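Local atomic coordinates of cytochrome c552 (Thermochromatium tepidum, PDB entry 5ZE8), a protein that binds five c-type hemes in one chain and probably serves as a low-potential electron carrier in a thermophilic purple sulfur photosynthetic bacterium. Residues A[279-284]-A[426-431]; A[319-324]-A[402-407]; A[350-355]-A[376-381]. One frame throughout, in Å; residues are numbered along the deposited sequence.

Contact 1 of 3, residues A[279-284]-A[426-431]; sequences AMLKRS and VLIAVS. With HEC (heme c), chain F.
At the border between a heme pocket and the C-terminal beta strand, the short helix 278-283 is packed between the two, and Leu281 faces both. Its CB rests on the CG2 branch of Ile428 at 3.6 Å, the two side chains crossing obliquely, while its CD2 turns to one heme propionate and lies 3.6 Å from HEC O1D. The remaining methyl, CD1, makes a looser contact with CG1 of Val426. A branched leucine suits this place because each arm can serve a different neighbour. In Ile428 CG2 lies anti to the carbonyl carbon, and this sets it against Leu281. Ile428 and Ala429 both face Leu402 of the adjacent strand in a classic beta bulge.

The helix axis and the strand run 38° apart, with Lys282 opposite Ile428. Lys282 lays its aliphatic chain along the strand backbone, CG standing 3.6 Å from Ile428 O; its NZ forms a salt bridge with Glu278. A water bridges the backbones by donating to both Lys282 O and Ile428 O. Next to the heme, Ser284 OG turns back to bond Leu281 O at 2.8 Å, a carbonyl that also accepts from Ser284 N on the same face of its plane. With its hydroxyl held there, Ser284 presents CB to HEC CBD at 3.6 Å, and Met280 adds CG against HEC CAD. The direct contacts between helix and strand are thus mainly apolar, and the water supplies the polar link between two carbonyls that could not bond each other.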
loop_
_atom_site.group_PDB
_atom_site.type_symbol
_atom_site.label_atom_id
_atom_site.label_comp_id
_atom_site.label_asym_id
_atom_site.label_seq_id
_atom_site.Cartn_x
_atom_site.Cartn_y
_atom_site.Cartn_z
ATOM N N ALA A 279 -0.875 -5.879 -12.715
ATOM C CA ALA A 279 -2.185 -6.558 -12.807
ATOM C C ALA A 279 -3.191 -6.158 -11.820
ATOM O O ALA A 279 -4.400 -6.073 -12.106
ATOM C CB ALA A 279 -1.963 -8.081 -12.760
ATOM N N MET A 280 -2.757 -5.854 -10.583
ATOM C CA MET A 280 -3.656 -5.425 -9.601
ATOM C C MET A 280 -4.188 -4.031 -10.026
ATOM O O MET A 280 -5.325 -3.713 -9.800
ATOM C CB MET A 280 -2.917 -5.358 -8.237
ATOM C CG MET A 280 -3.816 -5.178 -7.124
ATOM S SD MET A 280 -4.814 -6.707 -6.872
ATOM C CE MET A 280 -5.607 -6.197 -5.344
ATOM N N LEU A 281 -3.275 -3.163 -10.405
ATOM C CA LEU A 281 -3.670 -1.792 -10.794
ATOM C C LEU A 281 -4.689 -1.793 -11.952
ATOM O O LEU A 281 -5.600 -1.048 -11.964
ATOM C CB LEU A 281 -2.440 -1.021 -11.220
ATOM C CG LEU A 281 -1.528 -0.604 -10.025
ATOM C CD1 LEU A 281 -0.203 -0.146 -10.579
ATOM C CD2 LEU A 281 -2.214 0.463 -9.232
ATOM N N LYS A 282 -4.481 -2.652 -12.911
ATOM C CA LYS A 282 -5.523 -2.736 -14.049
ATOM C C LYS A 282 -6.885 -3.197 -13.644
ATOM O O LYS A 282 -7.919 -2.778 -14.203
ATOM C CB LYS A 282 -4.980 -3.580 -15.143
ATOM C CG LYS A 282 -3.793 -3.053 -15.850
ATOM C CD LYS A 282 -3.170 -4.090 -16.776
ATOM C CE LYS A 282 -1.964 -3.532 -17.463
ATOM N NZ LYS A 282 -1.165 -4.672 -17.996
ATOM N N ARG A 283 -6.936 -4.023 -12.646
ATOM C CA ARG A 283 -8.210 -4.425 -12.041
ATOM C C ARG A 283 -8.828 -3.483 -11.162
ATOM O O ARG A 283 -9.976 -3.632 -10.790
ATOM C CB ARG A 283 -8.070 -5.801 -11.326
ATOM C CG ARG A 283 -8.062 -6.967 -12.293
ATOM C CD ARG A 283 -9.429 -7.384 -12.852
ATOM N NE ARG A 283 -10.287 -7.795 -11.764
ATOM C CZ ARG A 283 -10.309 -9.041 -11.309
ATOM N NH1 ARG A 283 -9.497 -9.940 -11.831
ATOM N NH2 ARG A 283 -11.038 -9.345 -10.241
ATOM N N SER A 284 -8.137 -2.419 -10.777
ATOM C CA SER A 284 -8.615 -1.649 -9.704
ATOM C C SER A 284 -9.653 -0.616 -10.023
ATOM O O SER A 284 -10.316 -0.087 -9.132
ATOM C CB SER A 284 -7.420 -0.987 -9.018
ATOM O OG SER A 284 -6.961 0.105 -9.814
ATOM N N VAL A 426 2.738 4.278 -15.034
ATOM C CA VAL A 426 2.226 2.980 -15.309
ATOM C C VAL A 426 0.932 3.123 -16.056
ATOM O O VAL A 426 -0.024 3.626 -15.520
ATOM C CB VAL A 426 2.019 2.108 -14.010
ATOM C CG1 VAL A 426 1.549 0.743 -14.395
ATOM C CG2 VAL A 426 3.318 2.051 -13.162
ATOM N N LEU A 427 0.868 2.576 -17.281
ATOM C CA LEU A 427 -0.405 2.587 -18.027
ATOM C C LEU A 427 -1.321 1.540 -17.461
ATOM O O LEU A 427 -1.047 0.312 -17.558
ATOM C CB LEU A 427 -0.152 2.321 -19.560
ATOM C CG LEU A 427 -1.400 2.306 -20.433
ATOM C CD1 LEU A 427 -2.072 3.670 -20.404
ATOM C CD2 LEU A 427 -1.029 1.966 -21.898
ATOM N N ILE A 428 -2.412 1.957 -16.862
ATOM C CA ILE A 428 -3.325 1.047 -16.187
ATOM C C ILE A 428 -4.701 0.854 -16.854
ATOM O O ILE A 428 -5.468 0.025 -16.419
ATOM C CB ILE A 428 -3.482 1.363 -14.656
ATOM C CG1 ILE A 428 -4.164 2.731 -14.373
ATOM C CG2 ILE A 428 -2.113 1.303 -13.995
ATOM C CD1 ILE A 428 -4.747 2.919 -12.935
ATOM N N ALA A 429 -5.043 1.669 -17.886
ATOM C CA ALA A 429 -6.284 1.538 -18.607
ATOM C C ALA A 429 -6.144 2.244 -19.920
ATOM O O ALA A 429 -5.506 3.297 -20.015
ATOM C CB ALA A 429 -7.473 2.109 -17.880
ATOM N N VAL A 430 -6.820 1.668 -20.944
ATOM C CA VAL A 430 -6.802 2.283 -22.290
ATOM C C VAL A 430 -8.179 2.081 -22.868
ATOM O O VAL A 430 -8.741 1.003 -22.743
ATOM C CB VAL A 430 -5.784 1.638 -23.218
ATOM C CG1 VAL A 430 -5.834 2.313 -24.619
ATOM C CG2 VAL A 430 -4.372 1.826 -22.748
ATOM N N SER A 431 -8.717 3.080 -23.575
ATOM C CA SER A 431 -9.957 2.942 -24.325
ATOM C C SER A 431 -9.799 3.724 -25.613
ATOM O O SER A 431 -9.394 4.882 -25.565
ATOM C CB SER A 431 -11.127 3.406 -23.547
ATOM O OG SER A 431 -12.374 3.065 -24.144
HETATM FE FE HEC F . -7.036 -2.218 -0.905
HETATM C CHA HEC F . -4.851 -1.185 -3.212
HETATM C CHB HEC F . -4.874 -1.389 1.614
HETATM C CHC HEC F . -9.384 -3.090 1.447
HETATM C CHD HEC F . -9.013 -3.528 -3.378
HETATM N NA HEC F . -5.223 -1.422 -0.779
HETATM C C1A HEC F . -4.479 -0.991 -1.897
HETATM C C2A HEC F . -3.225 -0.441 -1.462
HETATM C C3A HEC F . -3.259 -0.541 -0.096
HETATM C C4A HEC F . -4.476 -1.133 0.326
HETATM C CMA HEC F . -2.198 -0.063 0.900
HETATM C CAA HEC F . -2.141 0.204 -2.357
HETATM C CBA HEC F . -2.465 1.663 -2.665
HETATM C CGA HEC F . -1.451 2.377 -3.521
HETATM O O1A HEC F . -0.395 2.834 -3.021
HETATM O O2A HEC F . -1.702 2.479 -4.761
HETATM N NB HEC F . -7.141 -2.256 1.131
HETATM C C1B HEC F . -6.095 -1.921 1.947
HETATM C C2B HEC F . -6.483 -2.078 3.305
HETATM C C3B HEC F . -7.793 -2.550 3.335
HETATM C C4B HEC F . -8.173 -2.631 1.907
HETATM C CMB HEC F . -5.650 -1.749 4.552
HETATM C CAB HEC F . -8.748 -2.778 4.434
HETATM C CBB HEC F . -8.954 -1.678 5.280
HETATM N NC HEC F . -8.851 -3.126 -0.957
HETATM C C1C HEC F . -9.643 -3.345 0.127
HETATM C C2C HEC F . -10.758 -4.128 -0.318
HETATM C C3C HEC F . -10.676 -4.312 -1.672
HETATM C C4C HEC F . -9.469 -3.619 -2.079
HETATM C CMC HEC F . -11.827 -4.718 0.600
HETATM C CAC HEC F . -11.579 -5.022 -2.669
HETATM C CBC HEC F . -12.942 -4.656 -2.677
HETATM N ND HEC F . -6.964 -2.261 -2.845
HETATM C C1D HEC F . -7.810 -2.913 -3.735
HETATM C C2D HEC F . -7.300 -2.852 -5.122
HETATM C C3D HEC F . -6.142 -2.166 -5.119
HETATM C C4D HEC F . -5.982 -1.838 -3.670
HETATM C CMD HEC F . -7.998 -3.415 -6.302
HETATM C CAD HEC F . -5.207 -1.832 -6.242
HETATM C CBD HEC F . -5.041 -0.340 -6.410
HETATM C CGD HEC F . -3.697 0.244 -6.005
HETATM O O1D HEC F . -2.714 -0.473 -5.841
HETATM O O2D HEC F . -3.679 1.460 -5.881
HETATM O O HOH W 1 -7.741 -1.336 -16.759
#

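Contact 2 of 3, residues A[319-324]-A[402-407]; sequences RNLYLK and LYYNLL. With HEC (heme c), chain F.
Where strand 320-328 of the C-terminal beta sheet begins and its antiparallel neighbour 397-405 ends, Arg319 and Tyr404 together hold a heme propionate. Arg319 NE donates to HEC O1A at 2.8 Å in a fairly straight bond, 163° at the hydrogen, and Tyr404 OH donates to HEC O2A at 2.6 Å. The planes of the guanidinium and the phenol ring are steeply inclined to each other. CD2 of Leu406 lies over the centre of one face of the guanidinium, 3.5 Å from CZ of Arg319, and Arg319 NH2 bonds Leu406 O; a further bond from NH2 goes to a propionate of another heme. Arginine suits the site because its several N-H groups can serve the backbone and two hemes at once, and its positive charge would be expected to stabilise the propionates as anions.

Within the ladder, Asn320 with Asn405 and Tyr322 with Tyr403 are hydrogen-bonded pairs, while Leu321 faces Tyr404 in a non-hydrogen-bonded one. Asn320 O is gripped twice by Asn405, from N and from ND2, the latter 3.2 Å away and above the carbonyl plane. The amide planes of the two asparagines are nearly parallel, 6° apart. Asn320 ND2 bonds Phe318 O and adds a weak bond to Leu407 O.

On the sheet face that carries Asn320 and Asn405, the rings of Tyr322 and Tyr403 are slid apart and barely overlap. Instead, CB of Tyr403 sits over the Tyr322 ring, 3.9 Å from its centroid, in a CH-pi contact. The first torsion of Tyr322, 61°, puts CG between the backbone N and carbonyl carbon and swings the ring across to Tyr403. On the face of Leu321 and Tyr404, CD2 of Leu321 touches CD2 of Tyr404 at 3.5 Å.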
loop_
_atom_site.group_PDB
_atom_site.type_symbol
_atom_site.label_atom_id
_atom_site.label_comp_id
_atom_site.label_asym_id
_atom_site.label_seq_id
_atom_site.Cartn_x
_atom_site.Cartn_y
_atom_site.Cartn_z
ATOM N N ARG A 319 1.022 9.095 -4.111
ATOM C CA ARG A 319 0.420 8.384 -5.163
ATOM C C ARG A 319 -0.503 9.322 -5.974
ATOM O O ARG A 319 -1.237 10.159 -5.438
ATOM C CB ARG A 319 -0.449 7.247 -4.638
ATOM C CG ARG A 319 0.189 6.221 -3.770
ATOM C CD ARG A 319 1.398 5.610 -4.430
ATOM N NE ARG A 319 1.825 4.396 -3.741
ATOM C CZ ARG A 319 3.041 4.120 -3.301
ATOM N NH1 ARG A 319 3.260 2.954 -2.715
ATOM N NH2 ARG A 319 4.032 5.042 -3.394
ATOM N N ASN A 320 -0.481 9.100 -7.275
ATOM C CA ASN A 320 -1.318 9.889 -8.159
ATOM C C ASN A 320 -1.645 9.233 -9.461
ATOM O O ASN A 320 -0.874 8.441 -9.961
ATOM C CB ASN A 320 -0.676 11.254 -8.378
ATOM C CG ASN A 320 0.619 11.174 -9.143
ATOM O OD1 ASN A 320 0.599 11.248 -10.368
ATOM N ND2 ASN A 320 1.750 10.957 -8.428
ATOM N N LEU A 321 -2.781 9.566 -10.037
ATOM C CA LEU A 321 -3.123 9.153 -11.408
ATOM C C LEU A 321 -3.313 10.349 -12.281
ATOM O O LEU A 321 -3.593 11.487 -11.809
ATOM C CB LEU A 321 -4.457 8.437 -11.449
ATOM C CG LEU A 321 -4.969 7.654 -10.260
ATOM C CD1 LEU A 321 -6.400 7.151 -10.437
ATOM C CD2 LEU A 321 -4.011 6.525 -9.986
ATOM N N TYR A 322 -3.232 10.109 -13.584
ATOM C CA TYR A 322 -3.647 11.160 -14.509
ATOM C C TYR A 322 -4.206 10.545 -15.758
ATOM O O TYR A 322 -3.787 9.462 -16.099
ATOM C CB TYR A 322 -2.528 12.127 -14.835
ATOM C CG TYR A 322 -1.270 11.648 -15.489
ATOM C CD1 TYR A 322 -1.202 11.443 -16.854
ATOM C CD2 TYR A 322 -0.112 11.353 -14.770
ATOM C CE1 TYR A 322 -0.029 11.008 -17.460
ATOM C CE2 TYR A 322 1.080 10.973 -15.366
ATOM C CZ TYR A 322 1.099 10.753 -16.728
ATOM O OH TYR A 322 2.255 10.325 -17.326
ATOM N N LEU A 323 -5.150 11.291 -16.386
ATOM C CA LEU A 323 -5.823 10.904 -17.601
ATOM C C LEU A 323 -5.185 11.660 -18.761
ATOM O O LEU A 323 -5.052 12.840 -18.693
ATOM C CB LEU A 323 -7.285 11.256 -17.543
ATOM C CG LEU A 323 -8.011 11.272 -18.886
ATOM C CD1 LEU A 323 -8.129 9.813 -19.429
ATOM C CD2 LEU A 323 -9.354 11.838 -18.696
ATOM N N LYS A 324 -4.795 10.956 -19.808
ATOM C CA LYS A 324 -4.460 11.570 -21.098
ATOM C C LYS A 324 -5.526 11.176 -22.113
ATOM O O LYS A 324 -5.720 10.020 -22.344
ATOM C CB LYS A 324 -3.138 11.087 -21.567
ATOM C CG LYS A 324 -2.001 11.495 -20.697
ATOM C CD LYS A 324 -1.617 12.977 -20.879
ATOM C CE LYS A 324 -0.893 13.291 -22.186
ATOM N NZ LYS A 324 0.358 12.558 -22.346
ATOM N N LEU A 402 -5.126 5.957 -18.862
ATOM C CA LEU A 402 -5.065 6.304 -17.448
ATOM C C LEU A 402 -3.745 5.794 -16.876
ATOM O O LEU A 402 -3.355 4.619 -17.139
ATOM C CB LEU A 402 -6.234 5.701 -16.720
ATOM C CG LEU A 402 -6.334 6.036 -15.243
ATOM C CD1 LEU A 402 -6.655 7.492 -15.042
ATOM C CD2 LEU A 402 -7.418 5.205 -14.576
ATOM N N TYR A 403 -2.979 6.687 -16.262
ATOM C CA TYR A 403 -1.616 6.420 -15.764
ATOM C C TYR A 403 -1.600 6.482 -14.248
ATOM O O TYR A 403 -2.214 7.347 -13.653
ATOM C CB TYR A 403 -0.535 7.358 -16.264
ATOM C CG TYR A 403 -0.267 7.101 -17.743
ATOM C CD1 TYR A 403 0.665 6.146 -18.147
ATOM C CD2 TYR A 403 -1.024 7.834 -18.732
ATOM C CE1 TYR A 403 0.880 5.929 -19.480
ATOM C CE2 TYR A 403 -0.764 7.619 -20.060
ATOM C CZ TYR A 403 0.165 6.682 -20.410
ATOM O OH TYR A 403 0.466 6.393 -21.743
ATOM N N TYR A 404 -0.977 5.495 -13.647
ATOM C CA TYR A 404 -0.688 5.475 -12.204
ATOM C C TYR A 404 0.787 5.792 -11.933
ATOM O O TYR A 404 1.722 5.403 -12.654
ATOM C CB TYR A 404 -1.018 4.109 -11.659
ATOM C CG TYR A 404 -0.669 3.880 -10.184
ATOM C CD1 TYR A 404 0.581 3.457 -9.848
ATOM C CD2 TYR A 404 -1.587 4.092 -9.121
ATOM C CE1 TYR A 404 0.960 3.196 -8.518
ATOM C CE2 TYR A 404 -1.226 3.860 -7.776
ATOM C CZ TYR A 404 0.042 3.411 -7.505
ATOM O OH TYR A 404 0.409 3.119 -6.214
ATOM N N ASN A 405 1.015 6.468 -10.809
ATOM C CA ASN A 405 2.379 6.868 -10.464
ATOM C C ASN A 405 2.614 6.704 -8.963
ATOM O O ASN A 405 1.821 7.232 -8.169
ATOM C CB ASN A 405 2.522 8.324 -10.774
ATOM C CG ASN A 405 2.237 8.647 -12.233
ATOM O OD1 ASN A 405 3.106 8.513 -13.051
ATOM N ND2 ASN A 405 0.973 8.897 -12.548
ATOM N N LEU A 406 3.689 5.983 -8.578
ATOM C CA LEU A 406 4.100 5.869 -7.173
ATOM C C LEU A 406 4.438 7.186 -6.482
ATOM O O LEU A 406 4.262 7.309 -5.282
ATOM C CB LEU A 406 5.303 4.936 -7.064
ATOM C CG LEU A 406 4.986 3.455 -7.364
ATOM C CD1 LEU A 406 6.339 2.693 -7.403
ATOM C CD2 LEU A 406 4.107 2.773 -6.342
ATOM N N LEU A 407 4.928 8.164 -7.257
ATOM C CA LEU A 407 5.401 9.436 -6.727
ATOM C C LEU A 407 4.911 10.616 -7.508
ATOM O O LEU A 407 4.682 10.513 -8.685
ATOM C CB LEU A 407 6.928 9.458 -6.742
ATOM C CG LEU A 407 7.665 8.409 -5.916
ATOM C CD1 LEU A 407 9.172 8.434 -6.253
ATOM C CD2 LEU A 407 7.410 8.702 -4.462
HETATM FE FE HEC F . -7.036 -2.218 -0.905
HETATM C CHA HEC F . -4.851 -1.185 -3.212
HETATM C CHB HEC F . -4.874 -1.389 1.614
HETATM C CHC HEC F . -9.384 -3.090 1.447
HETATM C CHD HEC F . -9.013 -3.528 -3.378
HETATM N NA HEC F . -5.223 -1.422 -0.779
HETATM C C1A HEC F . -4.479 -0.991 -1.897
HETATM C C2A HEC F . -3.225 -0.441 -1.462
HETATM C C3A HEC F . -3.259 -0.541 -0.096
HETATM C C4A HEC F . -4.476 -1.133 0.326
HETATM C CMA HEC F . -2.198 -0.063 0.900
HETATM C CAA HEC F . -2.141 0.204 -2.357
HETATM C CBA HEC F . -2.465 1.663 -2.665
HETATM C CGA HEC F . -1.451 2.377 -3.521
HETATM O O1A HEC F . -0.395 2.834 -3.021
HETATM O O2A HEC F . -1.702 2.479 -4.761
HETATM N NB HEC F . -7.141 -2.256 1.131
HETATM C C1B HEC F . -6.095 -1.921 1.947
HETATM C C2B HEC F . -6.483 -2.078 3.305
HETATM C C3B HEC F . -7.793 -2.550 3.335
HETATM C C4B HEC F . -8.173 -2.631 1.907
HETATM C CMB HEC F . -5.650 -1.749 4.552
HETATM C CAB HEC F . -8.748 -2.778 4.434
HETATM C CBB HEC F . -8.954 -1.678 5.280
HETATM N NC HEC F . -8.851 -3.126 -0.957
HETATM C C1C HEC F . -9.643 -3.345 0.127
HETATM C C2C HEC F . -10.758 -4.128 -0.318
HETATM C C3C HEC F . -10.676 -4.312 -1.672
HETATM C C4C HEC F . -9.469 -3.619 -2.079
HETATM C CMC HEC F . -11.827 -4.718 0.600
HETATM C CAC HEC F . -11.579 -5.022 -2.669
HETATM C CBC HEC F . -12.942 -4.656 -2.677
HETATM N ND HEC F . -6.964 -2.261 -2.845
HETATM C C1D HEC F . -7.810 -2.913 -3.735
HETATM C C2D HEC F . -7.300 -2.852 -5.122
HETATM C C3D HEC F . -6.142 -2.166 -5.119
HETATM C C4D HEC F . -5.982 -1.838 -3.670
HETATM C CMD HEC F . -7.998 -3.415 -6.302
HETATM C CAD HEC F . -5.207 -1.832 -6.242
HETATM C CBD HEC F . -5.041 -0.340 -6.410
HETATM C CGD HEC F . -3.697 0.244 -6.005
HETATM O O1D HEC F . -2.714 -0.473 -5.841
HETATM O O2D HEC F . -3.679 1.460 -5.881
#

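Contact 3 of 3, residues A[350-355]-A[376-381]; sequences AYFAYG and TRLQPH
Strand 351-355 meets the irregular segment 376-381 where the backbones come closest at Phe352 and Arg377, their CA atoms 4.3 Å apart. A single main-chain bond joins them, Thr376 N to Ala353 O, 2.8 Å long and 165° at the hydrogen. Thr376 is the first residue after strand 371-375, the antiparallel neighbour of 351-357, and its side chain takes over where the ladder stops. Its OG1 donates to Tyr351 O at 2.6 Å and accepts from Ala353 N at 3.0 Å, thereby serving the carbonyl and the amide that flank Phe352. With chi1 at 58°, OG1 lies between the backbone N and the carbonyl carbon of Thr376, the placement that brings it to the strand edge. Threonine fits well, since one hydroxyl can give and receive in place of a main-chain partner.

The pairing belongs to the antiparallel sheet of the C-terminal half of the chain, in which strand 351-357 is bonded on one side to 320-328 and on the other to 371-375. Beyond Thr376 the chain leaves the sheet, and the side chains of Arg377 and Leu378 pack against the strand. The aliphatic part of Arg377 lies across the backbone, with Arg377 CG 3.6 Å from Ala353 C, and its NE passes the CB of Tyr354. Its charged end goes on to salt bridges with Glu246 and Asp375.

Phe352 contributes apolar bulk: its CE2 meets CD2 of Leu378 at 4.0 Å, and the ring's CD2 also comes near Thr376 O. Phe352 and Leu378 both touch Ile304 of strand 297-306, so a flat ring and a branched aliphatic chain share one apolar neighbour, which suits these buried positions. Tyr354 sends its hydroxyl away from the segment to Pro239 O.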
loop_
_atom_site.group_PDB
_atom_site.type_symbol
_atom_site.label_atom_id
_atom_site.label_comp_id
_atom_site.label_asym_id
_atom_site.label_seq_id
_atom_site.Cartn_x
_atom_site.Cartn_y
_atom_site.Cartn_z
ATOM N N ALA A 350 -8.093 16.241 -14.646
ATOM C CA ALA A 350 -7.567 14.968 -15.076
ATOM C C ALA A 350 -6.349 14.503 -14.217
ATOM O O ALA A 350 -5.651 13.589 -14.619
ATOM C CB ALA A 350 -7.222 15.023 -16.582
ATOM N N TYR A 351 -6.074 15.180 -13.065
ATOM C CA TYR A 351 -5.024 14.803 -12.141
ATOM C C TYR A 351 -5.707 14.404 -10.828
ATOM O O TYR A 351 -6.477 15.168 -10.256
ATOM C CB TYR A 351 -4.069 15.957 -11.954
ATOM C CG TYR A 351 -2.888 15.641 -11.090
ATOM C CD1 TYR A 351 -2.071 14.544 -11.321
ATOM C CD2 TYR A 351 -2.579 16.472 -10.004
ATOM C CE1 TYR A 351 -0.977 14.294 -10.542
ATOM C CE2 TYR A 351 -1.469 16.198 -9.242
ATOM C CZ TYR A 351 -0.686 15.076 -9.497
ATOM O OH TYR A 351 0.430 14.801 -8.697
ATOM N N PHE A 352 -5.471 13.166 -10.408
ATOM C CA PHE A 352 -6.163 12.550 -9.301
ATOM C C PHE A 352 -5.111 12.327 -8.223
ATOM O O PHE A 352 -4.244 11.422 -8.274
ATOM C CB PHE A 352 -6.704 11.189 -9.753
ATOM C CG PHE A 352 -7.678 11.264 -10.901
ATOM C CD1 PHE A 352 -7.219 11.310 -12.191
ATOM C CD2 PHE A 352 -9.019 11.341 -10.673
ATOM C CE1 PHE A 352 -8.093 11.378 -13.273
ATOM C CE2 PHE A 352 -9.921 11.416 -11.761
ATOM C CZ PHE A 352 -9.444 11.434 -13.015
ATOM N N ALA A 353 -5.136 13.196 -7.252
ATOM C CA ALA A 353 -4.008 13.319 -6.276
ATOM C C ALA A 353 -4.464 14.044 -5.005
ATOM O O ALA A 353 -5.489 14.725 -4.984
ATOM C CB ALA A 353 -2.843 14.064 -6.858
ATOM N N TYR A 354 -3.668 13.882 -3.981
ATOM C CA TYR A 354 -3.809 14.556 -2.682
ATOM C C TYR A 354 -2.663 15.533 -2.533
ATOM O O TYR A 354 -1.535 15.255 -2.940
ATOM C CB TYR A 354 -3.752 13.499 -1.597
ATOM C CG TYR A 354 -3.873 14.033 -0.171
ATOM C CD1 TYR A 354 -4.950 14.803 0.220
ATOM C CD2 TYR A 354 -2.909 13.700 0.805
ATOM C CE1 TYR A 354 -5.034 15.273 1.548
ATOM C CE2 TYR A 354 -2.990 14.157 2.090
ATOM C CZ TYR A 354 -4.031 14.928 2.461
ATOM O OH TYR A 354 -4.113 15.389 3.773
ATOM N N GLY A 355 -2.917 16.706 -1.987
ATOM C CA GLY A 355 -1.812 17.607 -1.634
ATOM C C GLY A 355 -2.041 18.050 -0.185
ATOM O O GLY A 355 -3.181 17.865 0.397
ATOM N N THR A 376 -8.258 15.239 -5.101
ATOM C CA THR A 376 -8.992 14.918 -6.317
ATOM C C THR A 376 -8.946 13.441 -6.650
ATOM O O THR A 376 -9.363 13.011 -7.735
ATOM C CB THR A 376 -8.430 15.667 -7.508
ATOM O OG1 THR A 376 -7.080 15.386 -7.710
ATOM C CG2 THR A 376 -8.544 17.177 -7.289
ATOM N N ARG A 377 -8.417 12.641 -5.685
ATOM C CA ARG A 377 -8.399 11.195 -5.906
ATOM C C ARG A 377 -9.845 10.669 -6.060
ATOM O O ARG A 377 -10.811 11.305 -5.663
ATOM C CB ARG A 377 -7.668 10.497 -4.753
ATOM C CG ARG A 377 -6.205 10.948 -4.532
ATOM C CD ARG A 377 -5.614 10.434 -3.252
ATOM N NE ARG A 377 -6.451 10.744 -2.130
ATOM C CZ ARG A 377 -6.684 9.990 -1.041
ATOM N NH1 ARG A 377 -6.091 8.814 -0.830
ATOM N NH2 ARG A 377 -7.526 10.411 -0.145
ATOM N N LEU A 378 -9.986 9.494 -6.669
ATOM C CA LEU A 378 -11.273 8.904 -6.700
ATOM C C LEU A 378 -11.633 8.485 -5.300
ATOM O O LEU A 378 -10.853 7.747 -4.654
ATOM C CB LEU A 378 -11.312 7.688 -7.619
ATOM C CG LEU A 378 -10.915 7.888 -9.097
ATOM C CD1 LEU A 378 -10.640 6.558 -9.797
ATOM C CD2 LEU A 378 -12.024 8.665 -9.769
ATOM N N GLN A 379 -12.850 8.815 -4.889
ATOM C CA GLN A 379 -13.333 8.501 -3.588
ATOM C C GLN A 379 -13.817 7.076 -3.518
ATOM O O GLN A 379 -13.988 6.432 -4.551
ATOM C CB GLN A 379 -14.390 9.518 -3.151
ATOM C CG GLN A 379 -13.774 10.930 -2.995
ATOM C CD GLN A 379 -12.571 11.050 -1.973
ATOM O OE1 GLN A 379 -11.483 11.625 -2.282
ATOM N NE2 GLN A 379 -12.737 10.469 -0.800
ATOM N N PRO A 380 -13.992 6.555 -2.276
ATOM C CA PRO A 380 -14.417 5.135 -2.227
ATOM C C PRO A 380 -15.622 4.889 -3.106
ATOM O O PRO A 380 -16.595 5.636 -3.020
ATOM C CB PRO A 380 -14.778 4.964 -0.775
ATOM C CG PRO A 380 -13.919 5.892 -0.031
ATOM C CD PRO A 380 -13.792 7.096 -0.935
ATOM N N HIS A 381 -15.542 3.830 -3.927
ATOM C CA HIS A 381 -16.547 3.413 -4.879
ATOM C C HIS A 381 -17.132 4.491 -5.794
ATOM O O HIS A 381 -18.237 4.362 -6.315
ATOM C CB HIS A 381 -17.660 2.600 -4.171
ATOM C CG HIS A 381 -18.515 3.383 -3.241
ATOM N ND1 HIS A 381 -18.337 3.360 -1.872
ATOM C CD2 HIS A 381 -19.528 4.249 -3.470
ATOM C CE1 HIS A 381 -19.196 4.190 -1.299
ATOM N NE2 HIS A 381 -19.953 4.721 -2.243
#

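In the fold
The three contacts are nested along the chain: 350-355 with 376-381 lies inside the loop closed by 319-324 with 402-407, which lies inside that closed by 279-284 with 426-431. All reach one antiparallel sheet. Contacts 1 and 2 have centres about 10 Å apart and meet where strands 426-434 and 397-405 pair; contacts 2 and 3, also about 10 Å between centres, meet where 320-328 pairs with 351-357. Contacts 1 and 3 do not touch, their centres being about 16 Å apart. Contacts 1 and 2 also share a heme, so this sheet, built from the C-terminal half of the chain, is tied directly to one of the five hemes, probable carriers of electrons.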